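Local coordinates for protein Cys-Gly metallodipeptidase DUG1 (Saccharomyces cerevisiae, PDB 4G1P) that hydrolyses dipeptides, with high specificity for Cys-Gly, as a metal-dependent M20 family peptidase and serves as the catalytic component of the glutathione degradosomal complex, at residues T24-I29 and A46-E51; S56-I61 and N147-F152; G188-V193 and D431-S436. All coordinates share one frame; numbering follows the deposited sequence.

Interaction 1. Residues T24-I29 and A46-E51; sequences TKAIQI and AKFISE
A helix-helix contact in the N-terminal part of the alpha/beta catalytic domain rests on Phe48 of helix 39-55, whose benzyl group meets Lys25 and Ala26 near the C-terminal end of helix 16-28, and Ile29 just beyond it. The two backbones come closest at Ala26 and Phe48, where the CA atoms lie 7.2 Å apart. CG of Phe48 stands anti to the backbone N (chi1 170°), a setting that carries the ring across the gap to the other helix. Phe48 CE2 lies 3.6 Å from Ala26 CB. At the far end of the ring, Phe48 CZ is 3.6 Å from Lys25 CB. The lysine chain crosses the phenylalanine at about a right angle, and its CD stays 3.9 Å from CE1 of Phe48. The contact is thus made by the aliphatic part of Lys25; the chain then leads away from the ring beyond CD, taking the ammonium end with it. Nearer the root of the aromatic side chain, Ile29 CD1 approaches Phe48 CB at 3.9 Å. The interface is apolar, with no hydrogen bond between the two segments. In the fold, these helices pack against helix 135-154: Ala26 also touches Thr139 and Leu143, and Ile49 touches Leu142, while Ala46 and Ser50 reach Met63 on strand 61-64. An alanine in place of Phe48 would keep CB beside Ile29 but would probably open a gap between the helices, with Ala26 CB and the Lys25 methylenes losing their aromatic partner. On the same helix as Phe48, Ser50 OG donates to Lys47 O over 2.6 Å, tilted 30° from the carbonyl plane, and that oxygen also receives Glu51 N. The Ile29 side chain lies about 10 Å from that of Asp104, an active-site residue by similarity.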
loop_
_atom_site.group_PDB
_atom_site.type_symbol
_atom_site.label_atom_id
_atom_site.label_comp_id
_atom_site.label_asym_id
_atom_site.label_seq_id
_atom_site.Cartn_x
_atom_site.Cartn_y
_atom_site.Cartn_z
ATOM N N THR A 24 -5.324 10.922 29.490
ATOM C CA THR A 24 -6.405 10.397 28.669
ATOM C C THR A 24 -6.828 11.408 27.619
ATOM O O THR A 24 -7.036 11.046 26.460
ATOM C CB THR A 24 -7.638 10.019 29.500
ATOM O OG1 THR A 24 -7.275 9.050 30.491
ATOM C CG2 THR A 24 -8.712 9.455 28.607
ATOM N N LYS A 25 -6.960 12.668 28.034
ATOM C CA LYS A 25 -7.406 13.724 27.133
ATOM C C LYS A 25 -6.427 13.899 25.992
ATOM O O LYS A 25 -6.825 13.999 24.826
ATOM C CB LYS A 25 -7.556 15.046 27.874
ATOM C CG LYS A 25 -8.797 15.134 28.736
ATOM C CD LYS A 25 -8.690 16.255 29.762
ATOM C CE LYS A 25 -9.889 16.257 30.684
ATOM N NZ LYS A 25 -10.389 14.859 30.844
ATOM N N ALA A 26 -5.147 13.923 26.349
ATOM C CA ALA A 26 -4.056 14.069 25.399
ATOM C C ALA A 26 -4.050 12.960 24.344
ATOM O O ALA A 26 -3.963 13.216 23.146
ATOM C CB ALA A 26 -2.729 14.093 26.146
ATOM N N ILE A 27 -4.137 11.725 24.811
ATOM C CA ILE A 27 -4.095 10.565 23.946
ATOM C C ILE A 27 -5.308 10.563 23.007
ATOM O O ILE A 27 -5.250 10.016 21.910
ATOM C CB ILE A 27 -4.017 9.279 24.813
ATOM C CG1 ILE A 27 -2.663 9.213 25.524
ATOM C CG2 ILE A 27 -4.249 8.024 24.003
ATOM C CD1 ILE A 27 -1.482 9.322 24.591
ATOM N N GLN A 28 -6.397 11.207 23.419
ATOM C CA GLN A 28 -7.624 11.193 22.620
ATOM C C GLN A 28 -7.564 12.114 21.410
ATOM O O GLN A 28 -8.295 11.930 20.454
ATOM C CB GLN A 28 -8.834 11.560 23.463
ATOM C CG GLN A 28 -9.851 10.458 23.550
ATOM C CD GLN A 28 -10.529 10.416 24.920
ATOM O OE1 GLN A 28 -10.600 9.353 25.575
ATOM N NE2 GLN A 28 -11.028 11.580 25.366
ATOM N N ILE A 29 -6.709 13.123 21.463
ATOM C CA ILE A 29 -6.530 13.985 20.311
ATOM C C ILE A 29 -5.483 13.356 19.401
ATOM O O ILE A 29 -4.305 13.304 19.749
ATOM C CB ILE A 29 -6.065 15.362 20.737
ATOM C CG1 ILE A 29 -6.922 15.865 21.896
ATOM C CG2 ILE A 29 -6.094 16.305 19.564
ATOM C CD1 ILE A 29 -6.380 17.115 22.541
ATOM N N ALA A 46 -1.470 20.517 20.630
ATOM C CA ALA A 46 -0.551 21.566 21.088
ATOM C C ALA A 46 -1.277 22.536 22.003
ATOM O O ALA A 46 -0.727 23.009 22.998
ATOM C CB ALA A 46 0.044 22.322 19.910
ATOM N N LYS A 47 -2.519 22.824 21.652
ATOM C CA LYS A 47 -3.311 23.767 22.400
ATOM C C LYS A 47 -3.580 23.179 23.771
ATOM O O LYS A 47 -3.421 23.858 24.787
ATOM C CB LYS A 47 -4.624 24.082 21.661
ATOM C CG LYS A 47 -5.346 25.318 22.182
ATOM C CD LYS A 47 -6.806 25.311 21.781
ATOM C CE LYS A 47 -7.562 24.135 22.419
ATOM N NZ LYS A 47 -8.901 23.872 21.779
ATOM N N PHE A 48 -3.966 21.905 23.791
ATOM C CA PHE A 48 -4.254 21.217 25.039
ATOM C C PHE A 48 -3.052 21.236 25.972
ATOM O O PHE A 48 -3.189 21.492 27.160
ATOM C CB PHE A 48 -4.661 19.773 24.779
ATOM C CG PHE A 48 -4.752 18.939 26.023
ATOM C CD1 PHE A 48 -5.780 19.139 26.933
ATOM C CD2 PHE A 48 -3.807 17.964 26.293
ATOM C CE1 PHE A 48 -5.867 18.373 28.099
ATOM C CE2 PHE A 48 -3.884 17.193 27.447
ATOM C CZ PHE A 48 -4.919 17.403 28.357
ATOM N N ILE A 49 -1.876 20.957 25.430
ATOM C CA ILE A 49 -0.667 20.944 26.230
ATOM C C ILE A 49 -0.354 22.321 26.801
ATOM O O ILE A 49 -0.105 22.453 27.998
ATOM C CB ILE A 49 0.524 20.371 25.436
ATOM C CG1 ILE A 49 0.302 18.875 25.243
ATOM C CG2 ILE A 49 1.846 20.604 26.165
ATOM C CD1 ILE A 49 1.317 18.236 24.391
ATOM N N SER A 50 -0.390 23.349 25.962
ATOM C CA SER A 50 -0.141 24.707 26.456
ATOM C C SER A 50 -1.096 25.062 27.582
ATOM O O SER A 50 -0.719 25.754 28.502
ATOM C CB SER A 50 -0.239 25.745 25.335
ATOM O OG SER A 50 -1.460 25.618 24.630
ATOM N N GLU A 51 -2.325 24.564 27.505
ATOM C CA GLU A 51 -3.312 24.736 28.566
ATOM C C GLU A 51 -2.900 24.051 29.872
ATOM O O GLU A 51 -3.052 24.625 30.961
ATOM C CB GLU A 51 -4.678 24.226 28.120
ATOM C CG GLU A 51 -5.467 25.230 27.324
ATOM C CD GLU A 51 -6.639 24.605 26.587
ATOM O OE1 GLU A 51 -6.726 23.352 26.552
ATOM O OE2 GLU A 51 -7.470 25.368 26.036
#

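Interaction 2. Residues S56-I61 and N147-F152; sequences SGFHDI and NVVDAF
Ser56 and Asp150 join the exit of helix 39-55 to helix 135-154 of the alpha/beta catalytic domain. Ser56 is the first residue after its helix to leave helical backbone angles, and the chain then runs on towards strand 61-64. Its OG donates to Asp150 OD1 over 2.7 Å, meeting the carboxylate oxygen on the syn side and 21° out of the carboxylate plane. Both side chains have their gamma atom beside the backbone N and opposite the carbonyl carbon, at chi1 -62° for Ser56 and -77° for Asp150. In the aspartate this rotation brings OD1 towards the serine, although its CB does not point directly across the contact. The carboxylate is gripped further by salt bridges, OD1 to Lys153 and OD2 to Arg22, which would be expected to favour its charged form. Beside this polar pair lies an apolar one, in which Phe58 and Val149 meet at a slant. The distal part of the phenylalanine does the touching: Phe58 CE1 faces the fork of the valine, about equally far from its two branches, 4.0 Å from Val149 CG2 and 4.1 Å from Val149 CG1. Phe88 of strand 83-88 touches both Phe58 and Val149, linking the pair to the sheet. The closest apolar approach is made by the end of the ring, Phe58 CZ standing 3.6 Å from Val149 CG2.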
loop_
_atom_site.group_PDB
_atom_site.type_symbol
_atom_site.label_atom_id
_atom_site.label_comp_id
_atom_site.label_asym_id
_atom_site.label_seq_id
_atom_site.Cartn_x
_atom_site.Cartn_y
_atom_site.Cartn_z
ATOM N N SER A 56 -0.785 24.492 35.346
ATOM C CA SER A 56 0.328 24.318 36.259
ATOM C C SER A 56 1.043 25.676 36.334
ATOM O O SER A 56 0.544 26.671 35.830
ATOM C CB SER A 56 1.256 23.198 35.777
ATOM O OG SER A 56 0.581 21.944 35.733
ATOM N N GLY A 57 2.200 25.773 36.948
ATOM C CA GLY A 57 2.718 27.120 37.119
ATOM C C GLY A 57 3.447 27.798 35.963
ATOM O O GLY A 57 4.011 28.876 36.158
ATOM N N PHE A 58 3.449 27.204 34.771
ATOM C CA PHE A 58 4.379 27.659 33.727
ATOM C C PHE A 58 4.114 29.073 33.215
ATOM O O PHE A 58 2.978 29.544 33.229
ATOM C CB PHE A 58 4.413 26.681 32.552
ATOM C CG PHE A 58 5.048 25.359 32.882
ATOM C CD1 PHE A 58 4.369 24.413 33.635
ATOM C CD2 PHE A 58 6.320 25.057 32.433
ATOM C CE1 PHE A 58 4.952 23.202 33.930
ATOM C CE2 PHE A 58 6.899 23.860 32.734
ATOM C CZ PHE A 58 6.216 22.930 33.480
ATOM N N HIS A 59 5.171 29.743 32.757
ATOM C CA HIS A 59 5.046 31.093 32.203
ATOM C C HIS A 59 5.905 31.277 30.953
ATOM O O HIS A 59 6.682 30.393 30.581
ATOM C CB HIS A 59 5.455 32.137 33.241
ATOM C CG HIS A 59 6.912 32.108 33.567
ATOM N ND1 HIS A 59 7.442 31.264 34.522
ATOM C CD2 HIS A 59 7.958 32.789 33.040
ATOM C CE1 HIS A 59 8.749 31.444 34.588
ATOM N NE2 HIS A 59 9.088 32.363 33.698
ATOM N N ASP A 60 5.781 32.448 30.334
ATOM C CA ASP A 60 6.528 32.779 29.123
ATOM C C ASP A 60 6.224 31.748 28.035
ATOM O O ASP A 60 7.107 31.331 27.288
ATOM C CB ASP A 60 8.036 32.861 29.415
ATOM C CG ASP A 60 8.817 33.587 28.321
ATOM O OD1 ASP A 60 8.195 34.298 27.513
ATOM O OD2 ASP A 60 10.059 33.456 28.276
ATOM N N ILE A 61 4.961 31.341 27.958
ATOM C CA ILE A 61 4.551 30.314 27.024
ATOM C C ILE A 61 4.546 30.839 25.592
ATOM O O ILE A 61 3.990 31.892 25.309
ATOM C CB ILE A 61 3.176 29.752 27.400
ATOM C CG1 ILE A 61 3.223 29.247 28.847
ATOM C CG2 ILE A 61 2.779 28.632 26.437
ATOM C CD1 ILE A 61 1.942 28.576 29.339
ATOM N N ASN A 147 3.405 16.580 35.264
ATOM C CA ASN A 147 2.990 15.868 36.469
ATOM C C ASN A 147 3.960 16.146 37.616
ATOM O O ASN A 147 3.562 16.522 38.734
ATOM C CB ASN A 147 2.927 14.367 36.190
ATOM C CG ASN A 147 1.989 14.025 35.031
ATOM O OD1 ASN A 147 1.053 14.776 34.737
ATOM N ND2 ASN A 147 2.238 12.890 34.366
ATOM N N VAL A 148 5.244 15.989 37.305
ATOM C CA VAL A 148 6.303 16.241 38.255
ATOM C C VAL A 148 6.275 17.666 38.815
ATOM O O VAL A 148 6.376 17.854 40.029
ATOM C CB VAL A 148 7.666 15.925 37.651
ATOM C CG1 VAL A 148 8.789 16.426 38.578
ATOM C CG2 VAL A 148 7.769 14.431 37.409
ATOM N N VAL A 149 6.132 18.666 37.948
ATOM C CA VAL A 149 5.986 20.028 38.452
ATOM C C VAL A 149 4.790 20.107 39.405
ATOM O O VAL A 149 4.873 20.706 40.468
ATOM C CB VAL A 149 5.845 21.063 37.329
ATOM C CG1 VAL A 149 5.519 22.412 37.909
ATOM C CG2 VAL A 149 7.112 21.143 36.527
ATOM N N ASP A 150 3.698 19.450 39.048
ATOM C CA ASP A 150 2.524 19.462 39.890
ATOM C C ASP A 150 2.800 18.828 41.247
ATOM O O ASP A 150 2.306 19.296 42.267
ATOM C CB ASP A 150 1.362 18.743 39.210
ATOM C CG ASP A 150 0.715 19.583 38.143
ATOM O OD1 ASP A 150 0.966 20.807 38.131
ATOM O OD2 ASP A 150 -0.046 19.023 37.324
ATOM N N ALA A 151 3.582 17.759 41.258
ATOM C CA ALA A 151 3.776 17.014 42.487
ATOM C C ALA A 151 4.607 17.818 43.481
ATOM O O ALA A 151 4.296 17.838 44.667
ATOM C CB ALA A 151 4.419 15.677 42.203
ATOM N N PHE A 152 5.662 18.468 42.994
ATOM C CA PHE A 152 6.426 19.398 43.813
ATOM C C PHE A 152 5.475 20.441 44.392
ATOM O O PHE A 152 5.535 20.766 45.583
ATOM C CB PHE A 152 7.546 20.077 43.003
ATOM C CG PHE A 152 8.822 19.284 42.945
ATOM C CD1 PHE A 152 9.036 18.357 41.935
ATOM C CD2 PHE A 152 9.797 19.446 43.916
ATOM C CE1 PHE A 152 10.209 17.610 41.884
ATOM C CE2 PHE A 152 10.973 18.701 43.879
ATOM C CZ PHE A 152 11.180 17.783 42.861
#

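Interaction 3. Residues G188-V193 and D431-S436; sequences GYFKGV and DALNTS
Leu433, at the C-terminal end of helix 426-433, spreads its two methyl groups between Phe190 and Val193 on the loop that leads into strand 195-198. Each branch has its own partner. CD2 meets the root of the phenylalanine side chain, 3.8 Å from Phe190 CB, whereas CD1 reaches the valine, 4.1 Å from Val193 CG1 and 4.2 Å from Val193 CB. Phe190 sets out toward the helix at CB, but its ring then leads away; the methylene makes the closest approach, while the root of the ring meets the same methyl obliquely. Val193 points at the leucine and crosses it at a slant; with CG1 anti to the backbone N (chi1 175°), that methyl is the branch nearest Leu433. A type I turn from Phe190 to Val193, supported by the 3.2 Å hydrogen bond from Val193 N to Phe190 O, presents both residues to the same leucine. Beyond Leu433, Asn434 is the first residue to leave helical backbone angles, with a positive phi (49°), and Thr435 then faces the loop again. Its methyl group CG2 packs 3.5 Å from Val193 O, a van der Waals contact, and no hydrogen bond joins the two segments. The contact packs against inner strands of the catalytic-domain sheet: Phe190, Val193 and Leu433 all rest on Leu98 of strand 96-102, and Phe190 extends to Leu85, Val164 and Cys166 on strands 83-88 and 162-168. Ala432 touches Ile182 of helix 178-185, and backbone hydrogen bonds between Ser436 and Val196 lead into the parallel pairing of strands 195-198 and 437-439.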
loop_
_atom_site.group_PDB
_atom_site.type_symbol
_atom_site.label_atom_id
_atom_site.label_comp_id
_atom_site.label_asym_id
_atom_site.label_seq_id
_atom_site.Cartn_x
_atom_site.Cartn_y
_atom_site.Cartn_z
ATOM N N GLY A 188 18.892 33.261 22.733
ATOM C CA GLY A 188 17.603 33.892 22.944
ATOM C C GLY A 188 16.845 33.161 24.026
ATOM O O GLY A 188 17.245 33.199 25.193
ATOM N N TYR A 189 15.763 32.479 23.645
ATOM C CA TYR A 189 14.922 31.792 24.626
ATOM C C TYR A 189 15.711 30.761 25.427
ATOM O O TYR A 189 15.402 30.528 26.581
ATOM C CB TYR A 189 13.709 31.134 23.961
ATOM C CG TYR A 189 12.579 30.816 24.904
ATOM C CD1 TYR A 189 12.636 29.713 25.740
ATOM C CD2 TYR A 189 11.444 31.610 24.946
ATOM C CE1 TYR A 189 11.603 29.421 26.616
ATOM C CE2 TYR A 189 10.398 31.324 25.815
ATOM C CZ TYR A 189 10.488 30.231 26.648
ATOM O OH TYR A 189 9.467 29.942 27.517
ATOM N N PHE A 190 16.742 30.171 24.823
ATOM C CA PHE A 190 17.518 29.116 25.466
ATOM C C PHE A 190 18.859 29.582 26.047
ATOM O O PHE A 190 19.702 28.746 26.398
ATOM C CB PHE A 190 17.799 28.005 24.465
ATOM C CG PHE A 190 16.567 27.341 23.939
ATOM C CD1 PHE A 190 15.480 27.110 24.767
ATOM C CD2 PHE A 190 16.488 26.957 22.610
ATOM C CE1 PHE A 190 14.344 26.492 24.285
ATOM C CE2 PHE A 190 15.353 26.335 22.126
ATOM C CZ PHE A 190 14.277 26.102 22.966
ATOM N N LYS A 191 19.048 30.898 26.156
ATOM C CA LYS A 191 20.346 31.463 26.527
ATOM C C LYS A 191 20.917 30.926 27.841
ATOM O O LYS A 191 22.109 30.618 27.920
ATOM C CB LYS A 191 20.319 33.001 26.532
ATOM C CG LYS A 191 19.800 33.654 27.807
ATOM C CD LYS A 191 19.888 35.181 27.713
ATOM C CE LYS A 191 19.174 35.896 28.874
ATOM N NZ LYS A 191 19.954 35.918 30.159
ATOM N N GLY A 192 20.081 30.777 28.860
ATOM C CA GLY A 192 20.600 30.405 30.164
ATOM C C GLY A 192 20.678 28.920 30.476
ATOM O O GLY A 192 20.999 28.538 31.605
ATOM N N VAL A 193 20.398 28.083 29.481
ATOM C CA VAL A 193 20.265 26.651 29.706
ATOM C C VAL A 193 21.567 26.015 30.187
ATOM O O VAL A 193 22.629 26.269 29.626
ATOM C CB VAL A 193 19.757 25.928 28.441
ATOM C CG1 VAL A 193 19.747 24.445 28.663
ATOM C CG2 VAL A 193 18.363 26.413 28.079
ATOM N N ASP A 431 25.338 20.672 20.575
ATOM C CA ASP A 431 26.232 21.605 19.903
ATOM C C ASP A 431 25.778 23.062 19.954
ATOM O O ASP A 431 26.577 23.945 20.259
ATOM C CB ASP A 431 26.449 21.182 18.454
ATOM C CG ASP A 431 27.265 19.904 18.333
ATOM O OD1 ASP A 431 27.648 19.321 19.380
ATOM O OD2 ASP A 431 27.516 19.476 17.184
ATOM N N ALA A 432 24.507 23.320 19.656
ATOM C CA ALA A 432 24.014 24.689 19.603
ATOM C C ALA A 432 24.019 25.372 20.966
ATOM O O ALA A 432 24.280 26.572 21.063
ATOM C CB ALA A 432 22.618 24.734 19.001
ATOM N N LEU A 433 23.717 24.615 22.015
ATOM C CA LEU A 433 23.598 25.198 23.341
ATOM C C LEU A 433 24.884 25.003 24.127
ATOM O O LEU A 433 25.099 25.643 25.161
ATOM C CB LEU A 433 22.413 24.588 24.103
ATOM C CG LEU A 433 21.001 24.748 23.525
ATOM C CD1 LEU A 433 19.947 24.364 24.564
ATOM C CD2 LEU A 433 20.746 26.161 22.950
ATOM N N ASN A 434 25.738 24.122 23.617
ATOM C CA ASN A 434 26.952 23.695 24.315
ATOM C C ASN A 434 26.717 23.288 25.761
ATOM O O ASN A 434 27.240 23.904 26.679
ATOM C CB ASN A 434 28.063 24.737 24.194
ATOM C CG ASN A 434 28.522 24.926 22.752
ATOM O OD1 ASN A 434 28.198 25.933 22.118
ATOM N ND2 ASN A 434 29.268 23.946 22.218
ATOM N N THR A 435 25.900 22.257 25.938
ATOM C CA THR A 435 25.676 21.638 27.235
ATOM C C THR A 435 25.685 20.136 27.028
ATOM O O THR A 435 25.761 19.666 25.895
ATOM C CB THR A 435 24.310 22.008 27.814
ATOM O OG1 THR A 435 23.315 21.876 26.789
ATOM C CG2 THR A 435 24.317 23.433 28.326
ATOM N N SER A 436 25.599 19.385 28.118
ATOM C CA SER A 436 25.453 17.949 28.023
ATOM C C SER A 436 23.989 17.591 27.801
ATOM O O SER A 436 23.091 18.359 28.142
ATOM C CB SER A 436 25.941 17.285 29.295
ATOM O OG SER A 436 25.192 17.751 30.399
#

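Followed from the N terminus, the three contacts lie in series, with none nesting or crossing. Interaction 1 closes a span of 16 residues that holds the loop between two consecutive helices and the first turns of the second. Interaction 2 opens soon afterwards and spans 85 residues, including strands 83-88 and 96-102, before helix 135-154 returns. Interaction 3 closes the longest excursion, 237 residues containing the strands of the second sheet, and brings the chain back to the catalytic-domain sheet. Neighbouring contacts also meet in space: Ser50 O of interaction 1 lies 4.0 Å from Ile61 CD1 of interaction 2, and Tyr189 OH of interaction 3 probably hydrogen-bonds Asp60 O of interaction 2 at 2.7 Å.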